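Local coordinates for pyridoxine 4-oxidase (PDB 4HA6), which catalyses the oxidation of pyridoxine to pyridoxal with molecular oxygen, using FAD as cofactor, as a member of the GMC oxidoreductase family, at residues 125-128 with 134-137; 151-156 with 415-420; 425-428 with 432-435; 450-453 with 458-461. One frame throughout, in Å; residues are numbered along the deposited sequence.

The chain makes these four contacts one after another, with none nested in or crossing the next. Contact 1 comes first and closes a five-residue loop between strands 125-126 and 141-142, with the Glu125 side chain about 11 Å from the bound FAD. Contact 2 is the long-range one: it brings the start of helix 152-163 against the approach to strand 418-421, closing a loop of 258 residues. Contact 3 follows soon after, where the chain turns from that strand into helix 430-440; its nearest atoms lie about 8 Å from contact 2. Contact 4, across the chain's centre from contact 2, closes a short loop packed against strand 473-475 of the parallel FAD-binding sheet.

Contact 1 (125-128 with 134-137); sequences EDHP and IHGK
His127 and His135 lie face to face in the loop that links strand 125-126 to its partner 141-142, a small two-stranded parallel sheet of this GMC oxidoreductase, outside the five-stranded Rossmann-type sheet. Their ring centroids are 4.2 Å apart and the planes are turned by 22°, with His135 CD2 sitting over the rim of the His127 ring. His135 CB also rests on that ring, 3.9 Å from the His127 ring centroid, as a CH-pi contact. CG of His127 is anti to its backbone N (chi1 -160°), which swings the imidazole out to meet the other ring, and ND1 is held by the backbone N of Leu129. A serine in place of His127 would probably open a gap against the His135 ring and remove the grip on Leu129. On the backbone, His127 N donates to Gly136 O at 2.9 Å. Glu125, its chain extended beyond CG, reaches along the same turn; its carboxylate is buried and also meets Arg94 in a salt bridge and Tyr92 through a hydrogen bond. Its third partner is Gly136, whose N donates to Glu125 OE1 at 3.1 Å, arriving nearly end-on to the C-O bond.

Contact 2 (151-156 with 415-420); sequences SPLARA and AGWRER
Trp417 lies against the first turn of helix 152-163 and carries the whole contact with its indole. With CG anti to the carbonyl carbon (chi1 -72°), the ring is carried out toward the helix. At the root, Trp417 CB is 4.2 Å from Leu153 CD1, and the same methyl lies 4.1 Å from Trp417 CG. The next atom out on the pyrrole side, Trp417 CD1, meets Ala156 CB at 4.0 Å. Further on, Trp417 NE1 and CE2 run beneath the backbone of Leu153, whose CA stands over one face of the indole, 4.1 Å from the centroid of the Trp417 five-membered ring and 20° off its normal, a CH-pi contact. On the benzo ring, Trp417 CZ2 touches Pro152 CG and Leu153 N, each at 3.8 Å. The forces across the contact are thus apolar and CH-pi. Ser151 caps the helix here: its OG accepts a weak bond from Leu153 N, the same residue whose CA faces the ring. Other parts of the fold also touch this pair. Tyr356 of strand 355-362 touches both Leu153 and Trp417, Leu414 packs on Leu153 and Ala156, and Pro307 touches the Trp417 side chain, so Trp417 fills the join between helix 152-163 and the antiparallel sheet just before strand 418-421.

Contact 3 (425-428 with 432-435); sequences GTPN and EMDD
Glu432 OE2 accepts a hydrogen bond from the backbone N of Asn428 at 3.0 Å, and the bond is nearly straight, with 169° at the hydrogen. The donor does not come in the plane of the carboxylate but from above it, 45° out. Glu432 gets there by stretching its chain fully beyond CG, back from the first turn of helix 430-440 to the loop that leads into it. CG is anti to the carbonyl carbon and beside the backbone N (chi1 -67°). The same oxygen, Glu432 OE2, lies 3.5 Å from Pro427 CA. Below this polar pair the packing is apolar: Pro427 CB lies against Met433 CG at 3.6 Å, and Pro427 CG is 4.0 Å from Met433 SD. Met433 bends at both chi2 and chi3, so CG and SD lie against the CB-CG side of the proline while the methyl turns away. Leu402 and Arg399 of helix 392-409 also touch the Met433 side chain, while Arg406 of that helix packs on Pro427. The backbone N of Glu432 is hydrogen-bonded to Ser429 OG. The contact therefore works at two levels: a proline-methionine packing faces helix 392-409, and on the more exposed side a carboxylate ties down the incoming chain. Because it lies in the opening turn, the negative charge of Glu432 is likely to be eased by the positive end of the helix dipole as well as by the Asn428 N-H.

Contact 4 (450-453 with 458-461); sequences TCRM and DAVV
Arg452 lays its guanidinium over the backbone of Ala459, whose CA stands 3.4 Å above the guanidinium plane, toward the rim. Its side chain leaves with CG between the backbone N and the carbonyl carbon (chi1 75°) and then runs extended to NE, so the flat group lands on the backbone of 458-461. Arg452 NH1 reaches Ala459 CB at 3.6 Å. The charge itself is answered outside the contact, since NH2 forms salt bridges with Asp456 and Asp284. A leucine at Arg452 would probably cost Asp456 and Asp284 the salt bridges with this guanidinium and bare one side of Ala459. The backbone of Arg452 takes part too: its carbonyl oxygen accepts from two N-H groups. Val460 N donates to Arg452 O at 2.9 Å, nearly in line with the carbonyl, while Val461 N donates to it at 3.2 Å from above the carbonyl plane. Two valines pack between the two segments. Val460 CG1, anti to its backbone N, meets Cys451 CB at 3.9 Å; Val461 CG2 is 3.6 Å from Met453 CB. Cys451 and Val461 also touch Val475. The arrangement is a short loop closed by a single beta bridge, Met453 with Val461, and packed through Val475 against strand 473-475, the edge strand of the five-stranded parallel Rossmann-type sheet that carries the FAD.

Contact 1 (125-128 with 134-137)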
ATOM      1  N   GLU A 125       1.791  17.194  -0.849  1.00 10.73           N
ATOM      2  CA  GLU A 125       2.275  17.189  -2.229  1.00 13.38           C
ATOM      3  C   GLU A 125       3.108  18.402  -2.653  1.00 14.65           C
ATOM      4  O   GLU A 125       2.778  19.545  -2.314  1.00 13.75           O
ATOM      5  CB  GLU A 125       1.073  17.066  -3.158  1.00  7.81           C
ATOM      6  CG  GLU A 125       0.401  15.729  -3.013  1.00 11.73           C
ATOM      7  CD  GLU A 125      -1.014  15.733  -3.497  1.00 10.17           C
ATOM      8  OE1 GLU A 125      -1.488  16.787  -3.983  1.00 15.38           O
ATOM      9  OE2 GLU A 125      -1.655  14.674  -3.384  1.00  8.10           O
ATOM     10  N   ASP A 126       4.187  18.146  -3.391  1.00 10.94           N
ATOM     11  CA  ASP A 126       4.788  19.194  -4.227  1.00 18.28           C
ATOM     12  C   ASP A 126       4.546  18.794  -5.671  1.00 16.32           C
ATOM     13  O   ASP A 126       5.312  18.004  -6.239  1.00 16.87           O
ATOM     14  CB  ASP A 126       6.288  19.371  -3.979  1.00 13.29           C
ATOM     15  CG  ASP A 126       6.902  20.513  -4.833  1.00 23.09           C
ATOM     16  OD1 ASP A 126       6.187  21.496  -5.153  1.00 18.11           O
ATOM     17  OD2 ASP A 126       8.101  20.424  -5.178  1.00 22.87           O
ATOM     18  N   HIS A 127       3.473  19.338  -6.244  1.00  9.39           N
ATOM     19  CA  HIS A 127       2.921  18.884  -7.520  1.00 16.78           C
ATOM     20  C   HIS A 127       3.071  19.966  -8.596  1.00 12.27           C
ATOM     21  O   HIS A 127       2.931  21.149  -8.302  1.00 14.85           O
ATOM     22  CB  HIS A 127       1.434  18.564  -7.316  1.00 14.45           C
ATOM     23  CG  HIS A 127       0.850  17.665  -8.358  1.00 16.41           C
ATOM     24  ND1 HIS A 127       0.484  18.114  -9.610  1.00 11.79           N
ATOM     25  CD2 HIS A 127       0.549  16.344  -8.329  1.00 13.75           C
ATOM     26  CE1 HIS A 127      -0.000  17.106 -10.313  1.00 13.64           C
ATOM     27  NE2 HIS A 127       0.019  16.022  -9.556  1.00 16.19           N
ATOM     28  N   PRO A 128       3.340  19.564  -9.852  1.00 16.75           N
ATOM     29  CA  PRO A 128       3.497  20.576 -10.902  1.00 15.87           C
ATOM     30  C   PRO A 128       2.196  21.333 -11.192  1.00 22.34           C
ATOM     31  O   PRO A 128       2.263  22.433 -11.728  1.00 20.48           O
ATOM     32  CB  PRO A 128       3.945  19.758 -12.123  1.00 15.86           C
ATOM     33  CG  PRO A 128       3.483  18.374 -11.855  1.00 21.61           C
ATOM     34  CD  PRO A 128       3.566  18.200 -10.362  1.00 21.23           C
ATOM     35  N   ILE A 134      -6.525  22.099  -6.355  1.00 18.92           N
ATOM     36  CA  ILE A 134      -6.750  20.655  -6.201  1.00 12.97           C
ATOM     37  C   ILE A 134      -5.480  19.909  -5.785  1.00 14.43           C
ATOM     38  O   ILE A 134      -5.481  19.127  -4.826  1.00 14.96           O
ATOM     39  CB  ILE A 134      -7.312  20.029  -7.496  1.00 14.28           C
ATOM     40  CG1 ILE A 134      -8.666  20.657  -7.838  1.00 18.40           C
ATOM     41  CG2 ILE A 134      -7.463  18.529  -7.338  1.00 14.84           C
ATOM     42  CD1 ILE A 134      -9.157  20.380  -9.251  1.00 15.06           C
ATOM     43  N   HIS A 135      -4.397  20.141  -6.518  1.00  8.74           N
ATOM     44  CA  HIS A 135      -3.141  19.487  -6.204  1.00  9.55           C
ATOM     45  C   HIS A 135      -2.292  20.390  -5.308  1.00 15.92           C
ATOM     46  O   HIS A 135      -2.485  21.617  -5.280  1.00 12.54           O
ATOM     47  CB  HIS A 135      -2.400  19.110  -7.491  1.00  8.44           C
ATOM     48  CG  HIS A 135      -3.184  18.203  -8.394  1.00 11.61           C
ATOM     49  ND1 HIS A 135      -3.998  18.675  -9.403  1.00  8.82           N
ATOM     50  CD2 HIS A 135      -3.283  16.851  -8.436  1.00 10.02           C
ATOM     51  CE1 HIS A 135      -4.562  17.654 -10.026  1.00  7.83           C
ATOM     52  NE2 HIS A 135      -4.145  16.536  -9.457  1.00 10.08           N
ATOM     53  N   GLY A 136      -1.361  19.790  -4.572  1.00  9.29           N
ATOM     54  CA  GLY A 136      -0.575  20.534  -3.601  1.00 13.68           C
ATOM     55  C   GLY A 136       0.643  21.221  -4.194  1.00 17.47           C
ATOM     56  O   GLY A 136       1.235  20.757  -5.168  1.00 15.45           O
ATOM     57  N   LYS A 137       1.018  22.341  -3.598  1.00 19.07           N
ATOM     58  CA  LYS A 137       2.211  23.055  -4.017  1.00 16.20           C
ATOM     59  C   LYS A 137       3.108  23.255  -2.805  1.00 14.59           C
ATOM     60  O   LYS A 137       2.634  23.680  -1.751  1.00 19.80           O
ATOM     61  CB  LYS A 137       1.828  24.411  -4.618  1.00 18.60           C
ATOM     62  CG  LYS A 137       3.014  25.368  -4.789  1.00 22.09           C
ATOM     63  CD  LYS A 137       2.569  26.738  -5.328  1.00 24.15           C
ATOM     64  CE  LYS A 137       3.721  27.747  -5.347  1.00 44.46           C
ATOM     65  NZ  LYS A 137       4.852  27.292  -6.210  1.00 50.25           N
TER

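Contact 2 (151-156 with 415-420)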
ATOM      1  N   SER A 151       7.416   5.549 -21.976  1.00 15.28           N
ATOM      2  CA  SER A 151       7.729   4.544 -22.994  1.00 13.26           C
ATOM      3  C   SER A 151       6.785   4.591 -24.210  1.00 14.90           C
ATOM      4  O   SER A 151       5.571   4.747 -24.057  1.00 10.85           O
ATOM      5  CB  SER A 151       7.679   3.155 -22.357  1.00 19.77           C
ATOM      6  OG  SER A 151       7.558   2.155 -23.341  1.00 15.26           O
ATOM      7  N   PRO A 152       7.339   4.450 -25.429  1.00 15.01           N
ATOM      8  CA  PRO A 152       6.456   4.439 -26.600  1.00 14.07           C
ATOM      9  C   PRO A 152       5.398   3.331 -26.516  1.00 10.94           C
ATOM     10  O   PRO A 152       4.288   3.535 -27.013  1.00 11.36           O
ATOM     11  CB  PRO A 152       7.422   4.216 -27.782  1.00 17.47           C
ATOM     12  CG  PRO A 152       8.708   3.770 -27.185  1.00 19.00           C
ATOM     13  CD  PRO A 152       8.762   4.375 -25.804  1.00 14.01           C
ATOM     14  N   LEU A 153       5.728   2.200 -25.882  1.00 11.98           N
ATOM     15  CA  LEU A 153       4.732   1.162 -25.558  1.00 16.98           C
ATOM     16  C   LEU A 153       3.585   1.707 -24.700  1.00  9.32           C
ATOM     17  O   LEU A 153       2.409   1.466 -24.998  1.00  8.55           O
ATOM     18  CB  LEU A 153       5.385  -0.035 -24.835  1.00 13.79           C
ATOM     19  CG  LEU A 153       4.462  -1.165 -24.353  1.00 21.36           C
ATOM     20  CD1 LEU A 153       3.471  -1.622 -25.439  1.00 18.09           C
ATOM     21  CD2 LEU A 153       5.266  -2.365 -23.851  1.00 15.91           C
ATOM     22  N   ALA A 154       3.927   2.431 -23.635  1.00  8.31           N
ATOM     23  CA  ALA A 154       2.913   3.011 -22.749  1.00  6.84           C
ATOM     24  C   ALA A 154       2.067   4.062 -23.463  1.00  8.53           C
ATOM     25  O   ALA A 154       0.853   4.156 -23.239  1.00  6.52           O
ATOM     26  CB  ALA A 154       3.548   3.595 -21.501  1.00  9.45           C
ATOM     27  N   ARG A 155       2.691   4.857 -24.329  1.00 11.69           N
ATOM     28  CA  ARG A 155       1.919   5.848 -25.067  1.00  6.17           C
ATOM     29  C   ARG A 155       0.934   5.167 -26.007  1.00  7.83           C
ATOM     30  O   ARG A 155      -0.169   5.666 -26.247  1.00 11.34           O
ATOM     31  CB  ARG A 155       2.832   6.809 -25.836  1.00 11.33           C
ATOM     32  CG  ARG A 155       3.587   7.778 -24.943  1.00 10.85           C
ATOM     33  CD  ARG A 155       4.376   8.787 -25.762  1.00 34.03           C
ATOM     34  NE  ARG A 155       5.817   8.556 -25.674  1.00 40.89           N
ATOM     35  CZ  ARG A 155       6.546   8.017 -26.648  1.00 39.31           C
ATOM     36  NH1 ARG A 155       5.968   7.655 -27.791  1.00 31.81           N
ATOM     37  NH2 ARG A 155       7.855   7.845 -26.481  1.00 29.59           N
ATOM     38  N   ALA A 156       1.343   4.028 -26.549  1.00 10.47           N
ATOM     39  CA  ALA A 156       0.506   3.280 -27.469  1.00  5.95           C
ATOM     40  C   ALA A 156      -0.674   2.689 -26.690  1.00 12.30           C
ATOM     41  O   ALA A 156      -1.814   2.637 -27.185  1.00 10.40           O
ATOM     42  CB  ALA A 156       1.316   2.195 -28.134  1.00  7.69           C
ATOM     43  N   ALA A 415      -0.863  -2.267 -32.531  1.00  8.78           N
ATOM     44  CA  ALA A 415      -0.430  -3.115 -33.634  1.00 13.95           C
ATOM     45  C   ALA A 415       1.047  -2.936 -33.984  1.00 10.72           C
ATOM     46  O   ALA A 415       1.670  -3.834 -34.563  1.00 17.66           O
ATOM     47  CB  ALA A 415      -1.288  -2.849 -34.858  1.00 14.00           C
ATOM     48  N   GLY A 416       1.612  -1.784 -33.646  1.00  9.50           N
ATOM     49  CA  GLY A 416       3.029  -1.564 -33.889  1.00 14.22           C
ATOM     50  C   GLY A 416       3.894  -2.386 -32.945  1.00 24.41           C
ATOM     51  O   GLY A 416       5.061  -2.684 -33.246  1.00 12.14           O
ATOM     52  N   TRP A 417       3.330  -2.769 -31.801  1.00 14.85           N
ATOM     53  CA  TRP A 417       4.113  -3.488 -30.792  1.00 12.54           C
ATOM     54  C   TRP A 417       3.766  -4.965 -30.707  1.00 17.76           C
ATOM     55  O   TRP A 417       4.626  -5.792 -30.382  1.00 11.02           O
ATOM     56  CB  TRP A 417       3.939  -2.841 -29.413  1.00 13.46           C
ATOM     57  CG  TRP A 417       4.642  -1.550 -29.316  1.00 17.09           C
ATOM     58  CD1 TRP A 417       4.121  -0.303 -29.540  1.00 14.93           C
ATOM     59  CD2 TRP A 417       6.019  -1.361 -28.999  1.00 11.85           C
ATOM     60  NE1 TRP A 417       5.104   0.650 -29.380  1.00 15.32           N
ATOM     61  CE2 TRP A 417       6.278   0.021 -29.045  1.00 13.96           C
ATOM     62  CE3 TRP A 417       7.064  -2.231 -28.681  1.00 20.78           C
ATOM     63  CZ2 TRP A 417       7.539   0.553 -28.781  1.00 23.54           C
ATOM     64  CZ3 TRP A 417       8.307  -1.706 -28.416  1.00 29.12           C
ATOM     65  CH2 TRP A 417       8.537  -0.330 -28.463  1.00 24.85           C
ATOM     66  N   ARG A 418       2.503  -5.282 -30.999  1.00 14.03           N
ATOM     67  CA  ARG A 418       1.946  -6.604 -30.746  1.00  8.41           C
ATOM     68  C   ARG A 418       2.272  -7.569 -31.877  1.00 13.25           C
ATOM     69  O   ARG A 418       1.968  -7.297 -33.035  1.00 17.36           O
ATOM     70  CB  ARG A 418       0.413  -6.490 -30.574  1.00 10.96           C
ATOM     71  CG  ARG A 418      -0.294  -7.805 -30.254  1.00 12.65           C
ATOM     72  CD  ARG A 418      -1.833  -7.664 -30.296  1.00 11.11           C
ATOM     73  NE  ARG A 418      -2.308  -7.324 -31.642  1.00 11.62           N
ATOM     74  CZ  ARG A 418      -2.779  -6.130 -31.993  1.00 11.85           C
ATOM     75  NH1 ARG A 418      -2.867  -5.156 -31.094  1.00  6.83           N
ATOM     76  NH2 ARG A 418      -3.175  -5.907 -33.237  1.00 11.98           N
ATOM     77  N   GLU A 419       2.893  -8.698 -31.554  1.00 10.38           N
ATOM     78  CA  GLU A 419       3.040  -9.760 -32.550  1.00 13.48           C
ATOM     79  C   GLU A 419       1.820 -10.680 -32.421  1.00 14.06           C
ATOM     80  O   GLU A 419       1.121 -10.954 -33.404  1.00 19.69           O
ATOM     81  CB  GLU A 419       4.372 -10.510 -32.365  1.00 17.08           C
ATOM     82  CG  GLU A 419       4.433 -11.908 -32.976  1.00 25.09           C
ATOM     83  CD  GLU A 419       4.654 -11.904 -34.478  1.00 49.27           C
ATOM     84  OE1 GLU A 419       4.780 -10.809 -35.075  1.00 47.94           O
ATOM     85  OE2 GLU A 419       4.707 -13.011 -35.061  1.00 65.06           O
ATOM     86  N   ARG A 420       1.549 -11.113 -31.192  1.00 12.69           N
ATOM     87  CA  ARG A 420       0.353 -11.890 -30.866  1.00 13.31           C
ATOM     88  C   ARG A 420       0.249 -12.063 -29.352  1.00 15.06           C
ATOM     89  O   ARG A 420       1.234 -11.866 -28.624  1.00  8.45           O
ATOM     90  CB  ARG A 420       0.403 -13.273 -31.512  1.00 23.54           C
ATOM     91  CG  ARG A 420       1.519 -14.147 -30.957  1.00 16.15           C
ATOM     92  CD  ARG A 420       1.312 -15.615 -31.314  1.00 37.38           C
ATOM     93  NE  ARG A 420       2.213 -16.488 -30.562  1.00 50.91           N
ATOM     94  CZ  ARG A 420       3.500 -16.659 -30.855  1.00 57.99           C
ATOM     95  NH1 ARG A 420       4.039 -16.012 -31.883  1.00 55.98           N
ATOM     96  NH2 ARG A 420       4.253 -17.472 -30.122  1.00 49.82           N
TER

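Contact 3 (425-428 with 432-435)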
ATOM      1  N   GLY A 425      -4.720 -16.498 -24.239  1.00 17.41           N
ATOM      2  CA  GLY A 425      -4.972 -17.239 -25.459  1.00 32.62           C
ATOM      3  C   GLY A 425      -6.452 -17.476 -25.656  1.00 28.48           C
ATOM      4  O   GLY A 425      -7.193 -16.532 -25.930  1.00 36.49           O
ATOM      5  N   THR A 426      -6.890 -18.726 -25.487  1.00 46.78           N
ATOM      6  CA  THR A 426      -8.254 -19.118 -25.865  1.00 35.46           C
ATOM      7  C   THR A 426      -9.149 -19.708 -24.756  1.00 40.76           C
ATOM      8  O   THR A 426      -9.629 -20.841 -24.889  1.00 36.45           O
ATOM      9  CB  THR A 426      -8.215 -20.132 -27.034  1.00 51.96           C
ATOM     10  OG1 THR A 426      -7.716 -21.394 -26.568  1.00 55.50           O
ATOM     11  CG2 THR A 426      -7.319 -19.619 -28.152  1.00 32.92           C
ATOM     12  N   PRO A 427      -9.398 -18.945 -23.673  1.00 40.92           N
ATOM     13  CA  PRO A 427     -10.369 -19.453 -22.692  1.00 46.18           C
ATOM     14  C   PRO A 427     -11.810 -19.386 -23.215  1.00 42.50           C
ATOM     15  O   PRO A 427     -12.339 -18.300 -23.476  1.00 41.57           O
ATOM     16  CB  PRO A 427     -10.189 -18.510 -21.496  1.00 28.95           C
ATOM     17  CG  PRO A 427      -9.662 -17.237 -22.094  1.00 36.59           C
ATOM     18  CD  PRO A 427      -8.775 -17.680 -23.234  1.00 33.32           C
ATOM     19  N   ASN A 428     -12.437 -20.551 -23.347  1.00 29.66           N
ATOM     20  CA  ASN A 428     -13.758 -20.639 -23.957  1.00 29.10           C
ATOM     21  C   ASN A 428     -14.918 -20.771 -22.969  1.00 19.53           C
ATOM     22  O   ASN A 428     -16.006 -21.214 -23.341  1.00 22.15           O
ATOM     23  CB  ASN A 428     -13.806 -21.761 -25.019  1.00 41.19           C
ATOM     24  CG  ASN A 428     -12.904 -22.954 -24.679  1.00 53.55           C
ATOM     25  OD1 ASN A 428     -11.673 -22.876 -24.792  1.00 45.22           O
ATOM     26  ND2 ASN A 428     -13.518 -24.072 -24.289  1.00 48.70           N
ATOM     27  N   GLU A 432     -12.791 -21.742 -17.393  1.00  8.01           N
ATOM     28  CA  GLU A 432     -11.444 -21.654 -17.960  1.00 15.81           C
ATOM     29  C   GLU A 432     -10.797 -20.295 -17.701  1.00 13.83           C
ATOM     30  O   GLU A 432      -9.590 -20.208 -17.427  1.00 14.99           O
ATOM     31  CB  GLU A 432     -11.444 -21.957 -19.463  1.00 12.10           C
ATOM     32  CG  GLU A 432     -11.789 -23.413 -19.802  1.00 22.44           C
ATOM     33  CD  GLU A 432     -11.541 -23.753 -21.267  1.00 28.26           C
ATOM     34  OE1 GLU A 432     -11.754 -24.923 -21.645  1.00 40.62           O
ATOM     35  OE2 GLU A 432     -11.121 -22.855 -22.030  1.00 27.09           O
ATOM     36  N   MET A 433     -11.587 -19.235 -17.808  1.00 10.38           N
ATOM     37  CA  MET A 433     -11.086 -17.906 -17.488  1.00 11.64           C
ATOM     38  C   MET A 433     -10.755 -17.812 -16.006  1.00  6.57           C
ATOM     39  O   MET A 433      -9.730 -17.234 -15.619  1.00  7.14           O
ATOM     40  CB  MET A 433     -12.133 -16.863 -17.821  1.00  4.15           C
ATOM     41  CG  MET A 433     -12.414 -16.717 -19.286  1.00 28.35           C
ATOM     42  SD  MET A 433     -12.101 -15.027 -19.775  1.00 41.06           S
ATOM     43  CE  MET A 433     -12.857 -14.178 -18.391  1.00  6.66           C
ATOM     44  N   ASP A 434     -11.635 -18.361 -15.176  1.00  5.93           N
ATOM     45  CA  ASP A 434     -11.428 -18.334 -13.734  1.00  5.96           C
ATOM     46  C   ASP A 434     -10.124 -19.051 -13.389  1.00 11.81           C
ATOM     47  O   ASP A 434      -9.390 -18.618 -12.497  1.00  7.58           O
ATOM     48  CB  ASP A 434     -12.599 -19.011 -13.010  1.00  9.02           C
ATOM     49  CG  ASP A 434     -13.821 -18.098 -12.857  1.00 10.80           C
ATOM     50  OD1 ASP A 434     -13.805 -16.954 -13.377  1.00  8.30           O
ATOM     51  OD2 ASP A 434     -14.810 -18.540 -12.226  1.00 11.37           O
ATOM     52  N   ASP A 435      -9.833 -20.138 -14.103  1.00  9.39           N
ATOM     53  CA  ASP A 435      -8.648 -20.948 -13.804  1.00 15.42           C
ATOM     54  C   ASP A 435      -7.376 -20.199 -14.180  1.00 10.12           C
ATOM     55  O   ASP A 435      -6.407 -20.165 -13.415  1.00  7.24           O
ATOM     56  CB  ASP A 435      -8.683 -22.304 -14.527  1.00  8.34           C
ATOM     57  CG  ASP A 435      -7.476 -23.174 -14.180  1.00 24.81           C
ATOM     58  OD1 ASP A 435      -7.334 -23.561 -12.996  1.00 25.14           O
ATOM     59  OD2 ASP A 435      -6.653 -23.457 -15.077  1.00 26.67           O
TER

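Contact 4 (450-453 with 458-461)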
ATOM      1  N   THR A 450      -6.293  -4.256   9.050  1.00  3.64           N
ATOM      2  CA  THR A 450      -6.216  -5.230  10.140  1.00  4.13           C
ATOM      3  C   THR A 450      -6.385  -4.624  11.531  1.00  6.33           C
ATOM      4  O   THR A 450      -6.418  -5.348  12.532  1.00  6.49           O
ATOM      5  CB  THR A 450      -4.870  -5.977  10.089  1.00  6.57           C
ATOM      6  OG1 THR A 450      -3.803  -5.023   9.915  1.00  1.56           O
ATOM      7  CG2 THR A 450      -4.874  -6.949   8.921  1.00  3.70           C
ATOM      8  N   CYS A 451      -6.444  -3.297  11.601  1.00  4.25           N
ATOM      9  CA  CYS A 451      -6.787  -2.619  12.842  1.00  3.27           C
ATOM     10  C   CYS A 451      -7.859  -1.599  12.470  1.00  5.69           C
ATOM     11  O   CYS A 451      -7.667  -0.397  12.643  1.00  4.14           O
ATOM     12  CB  CYS A 451      -5.565  -1.927  13.444  1.00  3.31           C
ATOM     13  SG  CYS A 451      -4.231  -3.072  14.047  1.00  3.80           S
ATOM     14  N   ARG A 452      -8.988  -2.084  11.945  1.00  6.50           N
ATOM     15  CA  ARG A 452      -9.918  -1.174  11.253  1.00 13.39           C
ATOM     16  C   ARG A 452     -10.470  -0.050  12.125  1.00  6.60           C
ATOM     17  O   ARG A 452     -10.865  -0.246  13.296  1.00  7.73           O
ATOM     18  CB  ARG A 452     -11.062  -1.923  10.546  1.00 13.89           C
ATOM     19  CG  ARG A 452     -12.114  -2.451  11.478  1.00 17.44           C
ATOM     20  CD  ARG A 452     -13.284  -3.137  10.763  1.00 11.08           C
ATOM     21  NE  ARG A 452     -14.126  -3.735  11.793  1.00 13.18           N
ATOM     22  CZ  ARG A 452     -15.075  -3.070  12.449  1.00 13.78           C
ATOM     23  NH1 ARG A 452     -15.321  -1.802  12.148  1.00  9.02           N
ATOM     24  NH2 ARG A 452     -15.787  -3.676  13.393  1.00  7.02           N
ATOM     25  N   MET A 453     -10.455   1.139  11.549  1.00  4.98           N
ATOM     26  CA  MET A 453     -11.122   2.285  12.132  1.00  9.11           C
ATOM     27  C   MET A 453     -12.619   2.124  11.920  1.00  8.20           C
ATOM     28  O   MET A 453     -13.056   1.762  10.818  1.00  6.81           O
ATOM     29  CB  MET A 453     -10.620   3.555  11.442  1.00 10.00           C
ATOM     30  CG  MET A 453     -11.402   4.799  11.791  1.00 12.92           C
ATOM     31  SD  MET A 453     -10.771   6.284  10.970  1.00  9.49           S
ATOM     32  CE  MET A 453     -11.022   5.859   9.238  1.00  6.55           C
ATOM     33  N   ASP A 458     -17.038  -2.799  18.227  1.00  7.20           N
ATOM     34  CA  ASP A 458     -15.911  -3.722  18.070  1.00  7.32           C
ATOM     35  C   ASP A 458     -14.850  -3.341  17.015  1.00  8.59           C
ATOM     36  O   ASP A 458     -13.973  -4.142  16.700  1.00  2.91           O
ATOM     37  CB  ASP A 458     -16.410  -5.155  17.866  1.00 10.43           C
ATOM     38  CG  ASP A 458     -16.761  -5.836  19.177  1.00  8.45           C
ATOM     39  OD1 ASP A 458     -16.003  -5.674  20.159  1.00 14.88           O
ATOM     40  OD2 ASP A 458     -17.796  -6.522  19.224  1.00 11.06           O
ATOM     41  N   ALA A 459     -14.926  -2.118  16.487  1.00  6.83           N
ATOM     42  CA  ALA A 459     -13.850  -1.575  15.654  1.00  4.10           C
ATOM     43  C   ALA A 459     -12.573  -1.533  16.486  1.00  6.14           C
ATOM     44  O   ALA A 459     -12.640  -1.432  17.721  1.00  7.81           O
ATOM     45  CB  ALA A 459     -14.199  -0.173  15.185  1.00  4.58           C
ATOM     46  N   VAL A 460     -11.411  -1.604  15.839  1.00  6.06           N
ATOM     47  CA  VAL A 460     -10.153  -1.566  16.598  1.00  3.94           C
ATOM     48  C   VAL A 460      -9.771  -0.165  17.050  1.00  8.94           C
ATOM     49  O   VAL A 460      -9.378   0.028  18.220  1.00 11.31           O
ATOM     50  CB  VAL A 460      -9.007  -2.264  15.878  1.00  5.46           C
ATOM     51  CG1 VAL A 460      -7.703  -2.189  16.718  1.00  3.34           C
ATOM     52  CG2 VAL A 460      -9.382  -3.708  15.625  1.00  7.31           C
ATOM     53  N   VAL A 461      -9.901   0.812  16.148  1.00  3.33           N
ATOM     54  CA  VAL A 461      -9.717   2.209  16.533  1.00  5.45           C
ATOM     55  C   VAL A 461     -10.944   3.053  16.222  1.00  7.30           C
ATOM     56  O   VAL A 461     -11.793   2.669  15.398  1.00  4.84           O
ATOM     57  CB  VAL A 461      -8.463   2.841  15.904  1.00  6.53           C
ATOM     58  CG1 VAL A 461      -7.240   2.072  16.338  1.00  2.61           C
ATOM     59  CG2 VAL A 461      -8.562   2.861  14.368  1.00  2.84           C
TER